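Local coordinates for protein putative isohexenylglutaconyl-CoA hydratase (PDB 4ZU2) that probably hydrates isohexenylglutaconyl-CoA, a branched unsaturated acyl-CoA of terpene breakdown, as a member of the crotonase (enoyl-CoA hydratase/isomerase) family, at residues L22-S27 with G67-D72; G75-A78 with A83-T86; L10-E15 with V56-D61. All blocks are in the same frame, centred on the assembly; numbering follows the deposited sequence.

Contact 1. Residues L22-S27 with G67-D72; sequences LNRPQS and GGDIKD
Arg24 and Lys71 converge on the carboxylate of Asp69, and the three make a small salt-bridge network, a worked example of how one buried acid can tie a loop to a helix start. Among the ionic contacts, the one that joins the two segments is the looser. Arg24 NH2 gives Asp69 OD1 a weak hydrogen bond of 3.4 Å, bent to 151° at the hydrogen, and Arg24 NH1, which makes a weak hydrogen bond to Ala30 O, lies 3.5 Å from the same oxygen. OD1 therefore sits at the outer edge of the guanidinium, near its plane, while the two flat groups stand almost perpendicular (89°), so this is no bidentate, coplanar pairing. Lys71 NZ reaches the same OD1 from within the helical segment, because its chain folds back about CG-CD (chi3 -74°) and CD-CE; the modelled separation of 2.5 Å is too short to be taken literally. The two cations, Arg24 NH2 and Lys71 NZ, are 3.9 Å apart and both face OD1, whose negative charge probably offsets their repulsion.

The second carboxylate oxygen does a different job. Asp69 is the N-cap of helix 70-76, and its OD2 accepts from Asp72 N at 2.9 Å, met from above the carboxylate plane. With partners at both oxygens, the carboxylate is probably restrained in rotation; the helix start and the two cations would tend to stabilise its negative charge. Backbone bonding adds a tight turn, Ser27 N to Arg24 O at 3.0 Å, at the root of the arginine.

Arg24 lies in the loop between strand 17-22 and helix 33-47, and Asp72 OD2 ties helix 70-76 to Leu33 N at the start of helix 33-47; Ile70 packs on Phe254 of the second subunit.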
loop_
_atom_site.group_PDB
_atom_site.type_symbol
_atom_site.label_atom_id
_atom_site.label_comp_id
_atom_site.label_asym_id
_atom_site.label_seq_id
_atom_site.Cartn_x
_atom_site.Cartn_y
_atom_site.Cartn_z
ATOM N N LEU A 22 21.900 -12.364 -15.626
ATOM C CA LEU A 22 21.088 -13.070 -16.585
ATOM C C LEU A 22 21.794 -12.824 -17.908
ATOM O O LEU A 22 22.078 -11.670 -18.288
ATOM C CB LEU A 22 19.654 -12.520 -16.620
ATOM C CG LEU A 22 18.962 -12.278 -15.262
ATOM C CD1 LEU A 22 17.568 -11.703 -15.447
ATOM C CD2 LEU A 22 18.933 -13.510 -14.452
ATOM N N ASN A 23 22.085 -13.914 -18.584
ATOM C CA ASN A 23 23.065 -13.909 -19.638
ATOM C C ASN A 23 22.593 -14.636 -20.896
ATOM O O ASN A 23 23.111 -15.679 -21.258
ATOM C CB ASN A 23 24.345 -14.549 -19.062
ATOM C CG ASN A 23 25.570 -14.312 -19.926
ATOM O OD1 ASN A 23 26.473 -15.126 -19.936
ATOM N ND2 ASN A 23 25.606 -13.204 -20.643
ATOM N N ARG A 24 21.569 -14.089 -21.529
ATOM C CA ARG A 24 21.179 -14.488 -22.876
ATOM C C ARG A 24 20.884 -13.201 -23.634
ATOM O O ARG A 24 19.725 -12.946 -23.941
ATOM C CB ARG A 24 19.920 -15.380 -22.844
ATOM C CG ARG A 24 20.156 -16.796 -22.328
ATOM C CD ARG A 24 18.858 -17.565 -21.986
ATOM N NE ARG A 24 18.367 -18.359 -23.119
ATOM C CZ ARG A 24 17.305 -18.058 -23.866
ATOM N NH1 ARG A 24 16.583 -16.965 -23.620
ATOM N NH2 ARG A 24 16.964 -18.864 -24.877
ATOM N N PRO A 25 21.925 -12.374 -23.885
ATOM C CA PRO A 25 21.787 -11.002 -24.391
ATOM C C PRO A 25 21.124 -10.938 -25.751
ATOM O O PRO A 25 20.500 -9.942 -26.121
ATOM C CB PRO A 25 23.235 -10.512 -24.489
ATOM C CG PRO A 25 24.080 -11.773 -24.493
ATOM C CD PRO A 25 23.332 -12.701 -23.589
ATOM N N GLN A 26 21.303 -12.017 -26.487
ATOM C CA GLN A 26 20.674 -12.261 -27.768
ATOM C C GLN A 26 19.170 -12.143 -27.768
ATOM O O GLN A 26 18.605 -11.697 -28.759
ATOM C CB GLN A 26 21.057 -13.672 -28.252
ATOM C CG GLN A 26 20.852 -14.823 -27.175
ATOM C CD GLN A 26 22.051 -14.966 -26.222
ATOM O OE1 GLN A 26 22.615 -13.982 -25.863
ATOM N NE2 GLN A 26 22.438 -16.172 -25.849
ATOM N N SER A 27 18.515 -12.582 -26.688
ATOM C CA SER A 27 17.057 -12.454 -26.571
ATOM C C SER A 27 16.669 -11.498 -25.451
ATOM O O SER A 27 15.639 -11.698 -24.789
ATOM C CB SER A 27 16.402 -13.816 -26.349
ATOM O OG SER A 27 16.700 -14.342 -25.082
ATOM N N GLY A 67 11.204 -10.904 -20.704
ATOM C CA GLY A 67 9.985 -11.699 -20.593
ATOM C C GLY A 67 10.257 -13.195 -20.674
ATOM O O GLY A 67 11.371 -13.628 -20.522
ATOM N N GLY A 68 9.221 -13.989 -20.874
ATOM C CA GLY A 68 9.397 -15.408 -21.114
ATOM C C GLY A 68 10.021 -15.569 -22.494
ATOM O O GLY A 68 9.814 -14.735 -23.391
ATOM N N ASP A 69 10.836 -16.600 -22.624
ATOM C CA ASP A 69 11.461 -17.000 -23.890
ATOM C C ASP A 69 10.404 -17.522 -24.876
ATOM O O ASP A 69 9.707 -18.510 -24.577
ATOM C CB ASP A 69 12.513 -18.115 -23.645
ATOM C CG ASP A 69 13.135 -18.660 -24.949
ATOM O OD1 ASP A 69 13.845 -17.903 -25.669
ATOM O OD2 ASP A 69 12.922 -19.854 -25.244
ATOM N N ILE A 70 10.323 -16.943 -26.074
ATOM C CA ILE A 70 9.175 -17.293 -26.948
ATOM C C ILE A 70 9.327 -18.688 -27.551
ATOM O O ILE A 70 8.343 -19.376 -27.758
ATOM C CB ILE A 70 8.824 -16.182 -28.020
ATOM C CG1 ILE A 70 7.492 -16.477 -28.776
ATOM C CG2 ILE A 70 9.943 -16.031 -29.028
ATOM C CD1 ILE A 70 6.140 -16.367 -27.945
ATOM N N LYS A 71 10.557 -19.117 -27.763
ATOM C CA LYS A 71 10.845 -20.436 -28.298
ATOM C C LYS A 71 10.286 -21.456 -27.351
ATOM O O LYS A 71 9.589 -22.368 -27.763
ATOM C CB LYS A 71 12.343 -20.656 -28.467
ATOM C CG LYS A 71 12.979 -19.743 -29.510
ATOM C CD LYS A 71 14.519 -19.910 -29.615
ATOM C CE LYS A 71 15.253 -19.266 -28.415
ATOM N NZ LYS A 71 14.769 -17.889 -27.961
ATOM N N ASP A 72 10.555 -21.282 -26.066
ATOM C CA ASP A 72 10.055 -22.242 -25.102
ATOM C C ASP A 72 8.539 -22.203 -24.997
ATOM O O ASP A 72 7.918 -23.243 -24.830
ATOM C CB ASP A 72 10.739 -22.084 -23.746
ATOM C CG ASP A 72 12.147 -22.622 -23.756
ATOM O OD1 ASP A 72 12.543 -23.277 -24.764
ATOM O OD2 ASP A 72 12.859 -22.378 -22.765
#

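Contact 2. Residues G75-A78 with A83-T86; sequences GARA and AYRT
Tyr84 OH lies beside Arg77 and gives its hydrogen bond to Met73 O, four residues before Arg77. Arg77 N, although only 3.0 Å from Tyr84 OH, is badly angled and makes no bond with it. Arg77 CG meets the hydroxyl end at the ring's edge, in the ring plane, at a modelled distance too short to carry weight.

Beyond CG the arginine, bent at chi2 (-143°), runs past the hydroxyl, which lies over one face of the guanidinium. The polar tip looks elsewhere: Arg77 NH1 hydrogen-bonds Val242 O of the second subunit.

The apolar share belongs to Ala76. Its methyl carbon CB sits over one face of the Tyr84 ring, 3.9 Å from the centroid and 24° off the normal, a CH-pi contact. The methyl is shifted toward the hydroxyl side, which brings Ala76 CB to 3.6 Å from Tyr84 CZ. Ala83 CB adds a smaller touch, 4.2 Å from Ala76 CB.

The arrangement closes the short connection between helices 70-76 and 81-99, and Ala239 of the second subunit packs against the same tyrosine.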
loop_
_atom_site.group_PDB
_atom_site.type_symbol
_atom_site.label_atom_id
_atom_site.label_comp_id
_atom_site.label_asym_id
_atom_site.label_seq_id
_atom_site.Cartn_x
_atom_site.Cartn_y
_atom_site.Cartn_z
ATOM N N GLY A 75 7.389 -24.146 -28.020
ATOM C CA GLY A 75 7.555 -25.571 -27.771
ATOM C C GLY A 75 6.517 -26.263 -26.890
ATOM O O GLY A 75 6.302 -27.461 -27.032
ATOM N N ALA A 76 5.868 -25.530 -25.981
ATOM C CA ALA A 76 4.971 -26.151 -25.016
ATOM C C ALA A 76 3.591 -26.464 -25.584
ATOM O O ALA A 76 2.859 -27.278 -25.029
ATOM C CB ALA A 76 4.850 -25.267 -23.737
ATOM N N ARG A 77 3.215 -25.830 -26.688
ATOM C CA ARG A 77 1.900 -26.121 -27.262
ATOM C C ARG A 77 1.808 -27.591 -27.637
ATOM O O ARG A 77 0.738 -28.150 -27.587
ATOM C CB ARG A 77 1.635 -25.331 -28.511
ATOM C CG ARG A 77 1.271 -23.940 -28.239
ATOM C CD ARG A 77 0.269 -23.460 -29.162
ATOM N NE ARG A 77 0.110 -22.039 -28.969
ATOM C CZ ARG A 77 -0.734 -21.481 -28.109
ATOM N NH1 ARG A 77 -1.536 -22.221 -27.324
ATOM N NH2 ARG A 77 -0.778 -20.159 -28.060
ATOM N N ALA A 78 2.938 -28.197 -27.992
ATOM C CA ALA A 78 2.972 -29.604 -28.359
ATOM C C ALA A 78 2.533 -30.492 -27.205
ATOM O O ALA A 78 2.064 -31.615 -27.442
ATOM C CB ALA A 78 4.382 -29.997 -28.829
ATOM N N ALA A 83 1.210 -28.448 -19.736
ATOM C CA ALA A 83 2.597 -27.987 -19.798
ATOM C C ALA A 83 2.611 -26.524 -19.476
ATOM O O ALA A 83 3.524 -26.046 -18.789
ATOM C CB ALA A 83 3.238 -28.238 -21.217
ATOM N N TYR A 84 1.633 -25.784 -20.009
ATOM C CA TYR A 84 1.564 -24.367 -19.702
ATOM C C TYR A 84 1.396 -24.157 -18.191
ATOM O O TYR A 84 2.062 -23.321 -17.635
ATOM C CB TYR A 84 0.486 -23.666 -20.554
ATOM C CG TYR A 84 0.998 -23.474 -21.972
ATOM C CD1 TYR A 84 2.038 -22.581 -22.233
ATOM C CD2 TYR A 84 0.503 -24.226 -23.033
ATOM C CE1 TYR A 84 2.549 -22.422 -23.521
ATOM C CE2 TYR A 84 1.020 -24.076 -24.316
ATOM C CZ TYR A 84 2.050 -23.180 -24.545
ATOM O OH TYR A 84 2.556 -22.997 -25.801
ATOM N N ARG A 85 0.533 -24.954 -17.543
ATOM C CA ARG A 85 0.261 -24.846 -16.103
ATOM C C ARG A 85 1.503 -25.122 -15.268
ATOM O O ARG A 85 1.893 -24.319 -14.412
ATOM C CB ARG A 85 -0.878 -25.812 -15.715
ATOM C CG ARG A 85 -1.476 -25.711 -14.359
ATOM C CD ARG A 85 -2.542 -26.852 -14.103
ATOM N NE ARG A 85 -1.979 -28.205 -14.102
ATOM C CZ ARG A 85 -1.061 -28.658 -13.244
ATOM N NH1 ARG A 85 -0.577 -27.890 -12.270
ATOM N NH2 ARG A 85 -0.644 -29.900 -13.329
ATOM N N THR A 86 2.156 -26.239 -15.533
ATOM C CA THR A 86 3.275 -26.700 -14.710
ATOM C C THR A 86 4.509 -25.801 -14.812
ATOM O O THR A 86 5.194 -25.549 -13.821
ATOM C CB THR A 86 3.670 -28.128 -15.113
ATOM O OG1 THR A 86 2.727 -29.048 -14.595
ATOM C CG2 THR A 86 4.966 -28.487 -14.565
#

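Contact 3. Residues L10-E15 with V56-D61; sequences LLEPIE and VLRGAD
The guanidinium of Arg58 and the carboxylate of Glu12 meet with their planes turned 71° apart. At the guanidinium edge, near its plane, lies Glu12 OE2, 3.3 Å from Arg58 NH2, and a water lies in the guanidinium plane, also beside NH2. The pair is a salt bridge without a hydrogen bond: OE2 lies nearly in line with the CZ-NH2 bond, between the directions of the two N-H bonds. The water makes good the difference: it donates to Glu12 OE2 at 2.8 Å and accepts from Arg58 NH2 at 3.2 Å, closing a small triangle in which OE2 and NH2 are joined both directly and through solvent.

How the two side chains reach one another explains the geometry. Glu12 starts with CG anti to its carbonyl carbon (chi1 -43°) and then runs out extended, whereas Arg58 bends at chi3 (30°), so that they cross at about a right angle and touch only at their ends. The backbones stay well apart, the nearest CA atoms, those of Glu12 and Val56, being 9.4 Å from each other.

What fills the interval is strand 17-22, which hydrogen-bonds to both neighbours: Glu12 with Arg19, and Val56 with Leu18 and Ile20. Thr21 of that strand touches both charged side chains. Arg19 brings a second guanidinium close to that of Arg58, so the acid probably offsets more positive charge than one arginine supplies.

The pair lies at the edge of the crotonase-type sheet, where strands 9-14 and 17-22 form an antiparallel hairpin and 17-22, helix 33-47 and parallel strand 54-59 make a beta-alpha-beta crossover.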
loop_
_atom_site.group_PDB
_atom_site.type_symbol
_atom_site.label_atom_id
_atom_site.label_comp_id
_atom_site.label_asym_id
_atom_site.label_seq_id
_atom_site.Cartn_x
_atom_site.Cartn_y
_atom_site.Cartn_z
ATOM N N LEU A 10 25.817 -16.044 -15.288
ATOM C CA LEU A 10 27.175 -15.885 -14.825
ATOM C C LEU A 10 27.173 -15.491 -13.337
ATOM O O LEU A 10 26.622 -14.440 -12.920
ATOM C CB LEU A 10 27.886 -14.835 -15.676
ATOM C CG LEU A 10 28.042 -15.188 -17.168
ATOM C CD1 LEU A 10 28.496 -13.994 -17.952
ATOM C CD2 LEU A 10 29.007 -16.351 -17.393
ATOM N N LEU A 11 27.802 -16.349 -12.545
ATOM C CA LEU A 11 27.892 -16.167 -11.106
ATOM C C LEU A 11 29.204 -15.465 -10.697
ATOM O O LEU A 11 30.288 -15.839 -11.168
ATOM C CB LEU A 11 27.773 -17.536 -10.448
ATOM C CG LEU A 11 26.625 -18.403 -10.990
ATOM C CD1 LEU A 11 26.443 -19.702 -10.207
ATOM C CD2 LEU A 11 25.342 -17.599 -10.930
ATOM N N GLU A 12 29.107 -14.438 -9.842
ATOM C CA GLU A 12 30.308 -13.713 -9.363
ATOM C C GLU A 12 30.355 -13.520 -7.842
ATOM O O GLU A 12 29.975 -12.478 -7.319
ATOM C CB GLU A 12 30.416 -12.341 -10.035
ATOM C CG GLU A 12 30.131 -12.295 -11.562
ATOM C CD GLU A 12 30.232 -10.854 -12.116
ATOM O OE1 GLU A 12 31.332 -10.274 -12.040
ATOM O OE2 GLU A 12 29.226 -10.281 -12.589
ATOM N N PRO A 13 30.827 -14.520 -7.109
ATOM C CA PRO A 13 30.854 -14.366 -5.643
ATOM C C PRO A 13 32.049 -13.592 -5.033
ATOM O O PRO A 13 33.131 -14.135 -4.844
ATOM C CB PRO A 13 30.850 -15.824 -5.149
ATOM C CG PRO A 13 31.312 -16.645 -6.300
ATOM C CD PRO A 13 31.189 -15.876 -7.551
ATOM N N ILE A 14 31.819 -12.339 -4.672
ATOM C CA ILE A 14 32.818 -11.520 -3.994
ATOM C C ILE A 14 32.552 -11.457 -2.484
ATOM O O ILE A 14 31.836 -10.582 -2.012
ATOM C CB ILE A 14 32.822 -10.075 -4.539
ATOM C CG1 ILE A 14 31.391 -9.484 -4.574
ATOM C CG2 ILE A 14 33.387 -10.061 -5.942
ATOM C CD1 ILE A 14 31.265 -7.989 -4.137
ATOM N N GLU A 15 33.148 -12.377 -1.733
ATOM C CA GLU A 15 33.081 -12.358 -0.279
ATOM C C GLU A 15 31.699 -12.791 0.181
ATOM O O GLU A 15 31.352 -13.960 0.064
ATOM C CB GLU A 15 33.441 -10.981 0.287
ATOM C CG GLU A 15 34.798 -10.459 -0.110
ATOM C CD GLU A 15 34.852 -8.927 -0.084
ATOM O OE1 GLU A 15 33.921 -8.295 -0.651
ATOM O OE2 GLU A 15 35.811 -8.356 0.507
ATOM N N VAL A 56 22.924 -9.764 -6.011
ATOM C CA VAL A 56 22.709 -8.731 -7.013
ATOM C C VAL A 56 22.322 -9.421 -8.313
ATOM O O VAL A 56 22.905 -10.402 -8.728
ATOM C CB VAL A 56 23.929 -7.818 -7.171
ATOM C CG1 VAL A 56 23.530 -6.574 -7.933
ATOM C CG2 VAL A 56 24.480 -7.432 -5.800
ATOM N N LEU A 57 21.255 -8.926 -8.884
ATOM C CA LEU A 57 20.575 -9.577 -9.928
ATOM C C LEU A 57 20.632 -8.589 -11.052
ATOM O O LEU A 57 20.214 -7.443 -10.900
ATOM C CB LEU A 57 19.136 -9.856 -9.514
ATOM C CG LEU A 57 18.344 -10.662 -10.534
ATOM C CD1 LEU A 57 19.071 -11.912 -10.950
ATOM C CD2 LEU A 57 16.961 -11.003 -9.964
ATOM N N ARG A 58 21.196 -9.032 -12.169
ATOM C CA ARG A 58 21.513 -8.117 -13.249
ATOM C C ARG A 58 21.433 -8.809 -14.611
ATOM O O ARG A 58 21.440 -10.029 -14.708
ATOM C CB ARG A 58 22.908 -7.506 -13.032
ATOM C CG ARG A 58 23.017 -6.062 -13.513
ATOM C CD ARG A 58 24.415 -5.465 -13.349
ATOM N NE ARG A 58 25.492 -6.455 -13.447
ATOM C CZ ARG A 58 26.450 -6.641 -12.535
ATOM N NH1 ARG A 58 26.515 -5.904 -11.413
ATOM N NH2 ARG A 58 27.369 -7.578 -12.759
ATOM N N GLY A 59 21.344 -8.001 -15.659
ATOM C CA GLY A 59 21.172 -8.495 -17.007
ATOM C C GLY A 59 22.368 -8.144 -17.884
ATOM O O GLY A 59 22.941 -7.064 -17.788
ATOM N N ALA A 60 22.770 -9.078 -18.733
ATOM C CA ALA A 60 23.893 -8.828 -19.597
ATOM C C ALA A 60 23.498 -7.778 -20.632
ATOM O O ALA A 60 22.329 -7.697 -21.037
ATOM C CB ALA A 60 24.316 -10.092 -20.258
ATOM N N ASP A 61 24.465 -6.930 -20.999
ATOM C CA ASP A 61 24.368 -6.046 -22.165
ATOM C C ASP A 61 23.329 -4.947 -22.168
ATOM O O ASP A 61 22.861 -4.554 -23.227
ATOM C CB ASP A 61 24.131 -6.897 -23.388
ATOM C CG ASP A 61 25.201 -6.731 -24.373
ATOM O OD1 ASP A 61 25.089 -5.773 -25.165
ATOM O OD2 ASP A 61 26.168 -7.530 -24.314
HETATM O O HOH W 1 28.459 -9.403 -15.189
#

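Contact 3 is a surface link on the sheet, one solvent-assisted ion pair reaching across strand 17-22. Contacts 1 and 2 are partly buried and share helix 70-76, the first at its N-terminal end through a cluster of charges, the second toward its C-terminal side mainly through a methyl against a ring; both lie beside the second subunit, which contact 3 does not touch. Contacts 1 and 3 are joined directly, Leu22 N lying 2.6 Å from Arg58 O, so the strand pairing of the sheet runs on into the loop that carries Arg24. Contacts 2 and 3 stay apart, about 19 Å between nearest atoms.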